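Local coordinates for protein Dye type peroxidase A (Streptomyces lividans 1326, PDB 6GZW) that probably uses haem and hydrogen peroxide to oxidise dyes and other substrates, as a dye-decolourising peroxidase, at residues F93-L98 with N123-V128. Residues are numbered along the deposited sequence; the frame is centred on the assembly and turned at random.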
loop_
_atom_site.group_PDB
_atom_site.type_symbol
_atom_site.label_atom_id
_atom_site.label_comp_id
_atom_site.label_asym_id
_atom_site.label_seq_id
_atom_site.Cartn_x
_atom_site.Cartn_y
_atom_site.Cartn_z
ATOM N N PHE A 93 21.671 4.367 23.158
ATOM C CA PHE A 93 22.749 5.096 23.848
ATOM C C PHE A 93 23.558 4.147 24.748
ATOM O O PHE A 93 24.791 4.233 24.793
ATOM C CB PHE A 93 22.146 6.337 24.565
ATOM C CG PHE A 93 21.546 7.321 23.595
ATOM C CD1 PHE A 93 20.243 7.131 23.099
ATOM C CD2 PHE A 93 22.305 8.353 23.069
ATOM C CE1 PHE A 93 19.712 7.982 22.154
ATOM C CE2 PHE A 93 21.780 9.232 22.128
ATOM C CZ PHE A 93 20.470 9.033 21.645
ATOM N N GLY A 94 22.882 3.209 25.403
ATOM C CA GLY A 94 23.547 2.146 26.177
ATOM C C GLY A 94 24.289 1.084 25.344
ATOM O O GLY A 94 25.108 0.328 25.898
ATOM N N ARG A 95 23.984 1.000 24.043
ATOM C CA ARG A 95 24.685 0.100 23.120
ATOM C C ARG A 95 25.950 0.712 22.494
ATOM O O ARG A 95 26.771 -0.010 21.926
ATOM C CB ARG A 95 23.716 -0.440 22.041
ATOM C CG ARG A 95 22.998 -1.709 22.504
ATOM C CD ARG A 95 21.561 -1.830 22.046
ATOM N NE ARG A 95 20.868 -2.829 22.868
ATOM C CZ ARG A 95 19.555 -3.072 22.877
ATOM N NH1 ARG A 95 18.713 -2.425 22.080
ATOM N NH2 ARG A 95 19.075 -4.007 23.700
ATOM N N THR A 96 26.138 2.022 22.642
ATOM C CA THR A 96 27.186 2.750 21.943
ATOM C C THR A 96 28.110 3.570 22.859
ATOM O O THR A 96 28.929 4.327 22.358
ATOM C CB THR A 96 26.560 3.690 20.893
ATOM O OG1 THR A 96 25.524 4.480 21.506
ATOM C CG2 THR A 96 25.967 2.864 19.737
ATOM N N GLY A 97 27.992 3.397 24.176
ATOM C CA GLY A 97 28.752 4.198 25.155
ATOM C C GLY A 97 28.348 5.666 25.151
ATOM O O GLY A 97 29.167 6.536 25.440
ATOM N N LEU A 98 27.079 5.961 24.838
ATOM C CA LEU A 98 26.648 7.358 24.691
ATOM C C LEU A 98 25.567 7.755 25.686
ATOM O O LEU A 98 24.799 8.687 25.431
ATOM C CB LEU A 98 26.228 7.620 23.241
ATOM C CG LEU A 98 27.373 7.601 22.238
ATOM C CD1 LEU A 98 26.833 7.612 20.806
ATOM C CD2 LEU A 98 28.333 8.770 22.456
ATOM N N ASN A 123 9.510 0.266 19.923
ATOM C CA ASN A 123 10.849 0.780 20.307
ATOM C C ASN A 123 11.897 0.405 19.272
ATOM O O ASN A 123 11.577 0.333 18.093
ATOM C CB ASN A 123 11.176 0.324 21.739
ATOM C CG ASN A 123 10.030 0.595 22.681
ATOM O OD1 ASN A 123 9.440 -0.327 23.294
ATOM N ND2 ASN A 123 9.654 1.853 22.756
ATOM N N GLY A 124 13.148 0.198 19.692
ATOM C CA GLY A 124 14.243 -0.056 18.753
ATOM C C GLY A 124 15.363 0.925 18.940
ATOM O O GLY A 124 15.151 2.037 19.411
ATOM N N ASP A 125 16.573 0.512 18.547
ATOM C CA ASP A 125 17.715 1.433 18.605
ATOM C C ASP A 125 17.600 2.586 17.626
ATOM O O ASP A 125 17.970 3.735 17.972
ATOM C CB ASP A 125 19.036 0.699 18.335
ATOM C CG ASP A 125 19.398 -0.357 19.409
ATOM O OD1 ASP A 125 18.994 -0.219 20.606
ATOM O OD2 ASP A 125 20.092 -1.349 19.018
ATOM N N LEU A 126 17.113 2.298 16.406
ATOM C CA LEU A 126 17.105 3.256 15.306
ATOM C C LEU A 126 15.767 3.219 14.594
ATOM O O LEU A 126 15.195 2.136 14.431
ATOM C CB LEU A 126 18.194 2.925 14.290
ATOM C CG LEU A 126 19.633 3.099 14.773
ATOM C CD1 LEU A 126 20.578 2.378 13.836
ATOM C CD2 LEU A 126 19.989 4.580 14.900
ATOM N N TRP A 127 15.303 4.370 14.136
ATOM C CA TRP A 127 14.040 4.441 13.379
ATOM C C TRP A 127 14.268 5.161 12.073
ATOM O O TRP A 127 14.997 6.139 12.021
ATOM C CB TRP A 127 13.032 5.194 14.231
ATOM C CG TRP A 127 11.673 5.444 13.644
ATOM C CD1 TRP A 127 10.635 4.541 13.486
ATOM C CD2 TRP A 127 11.187 6.702 13.168
ATOM N NE1 TRP A 127 9.546 5.186 12.967
ATOM C CE2 TRP A 127 9.848 6.508 12.763
ATOM C CE3 TRP A 127 11.744 7.992 13.079
ATOM C CZ2 TRP A 127 9.054 7.559 12.256
ATOM C CZ3 TRP A 127 10.961 9.040 12.552
ATOM C CH2 TRP A 127 9.625 8.822 12.171
ATOM N N VAL A 128 13.656 4.657 10.989
ATOM C CA VAL A 128 13.644 5.372 9.727
ATOM C C VAL A 128 12.218 5.484 9.228
ATOM O O VAL A 128 11.467 4.487 9.263
ATOM C CB VAL A 128 14.492 4.652 8.644
ATOM C CG1 VAL A 128 14.599 5.538 7.409
ATOM C CG2 VAL A 128 15.859 4.301 9.199
#
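A salt bridge between Arg95 and Asp125 ties helix 90-95 to the residue just before strand 126-132 in the ferredoxin-like N-terminal half of this Dyp-type peroxidase. At the entry to the strand is a classic beta bulge: Asp125 and Leu126 lie opposite the one residue Phe35 of the neighbouring strand 29-37. Arg95 is exposed and Asp125 is buried, and their two side chains cross at about a right angle. The arginine chain bends at chi2, and its CD comes within 3.4 Å of Asp125 OD1. The guanidinium approaches by its edge, and its plane is turned 67° from that of the carboxylate. The carboxylate has further partners in the same chain: Ser91 OG bonds to OD1 and the backbone N of Leu37 to OD2. An alanine in place of Asp125 would probably leave the Arg95 guanidinium without its charge partner and Leu37 N without its acceptor. One charged hydrogen bond joins the two segments: Arg95 NH1 donates to Asp125 OD1 at 2.7 Å, with an N-H...O angle of 154°. OD1 lies close to the guanidinium plane, and NH1 meets it on the syn side, tilted 22° out of the carboxylate plane.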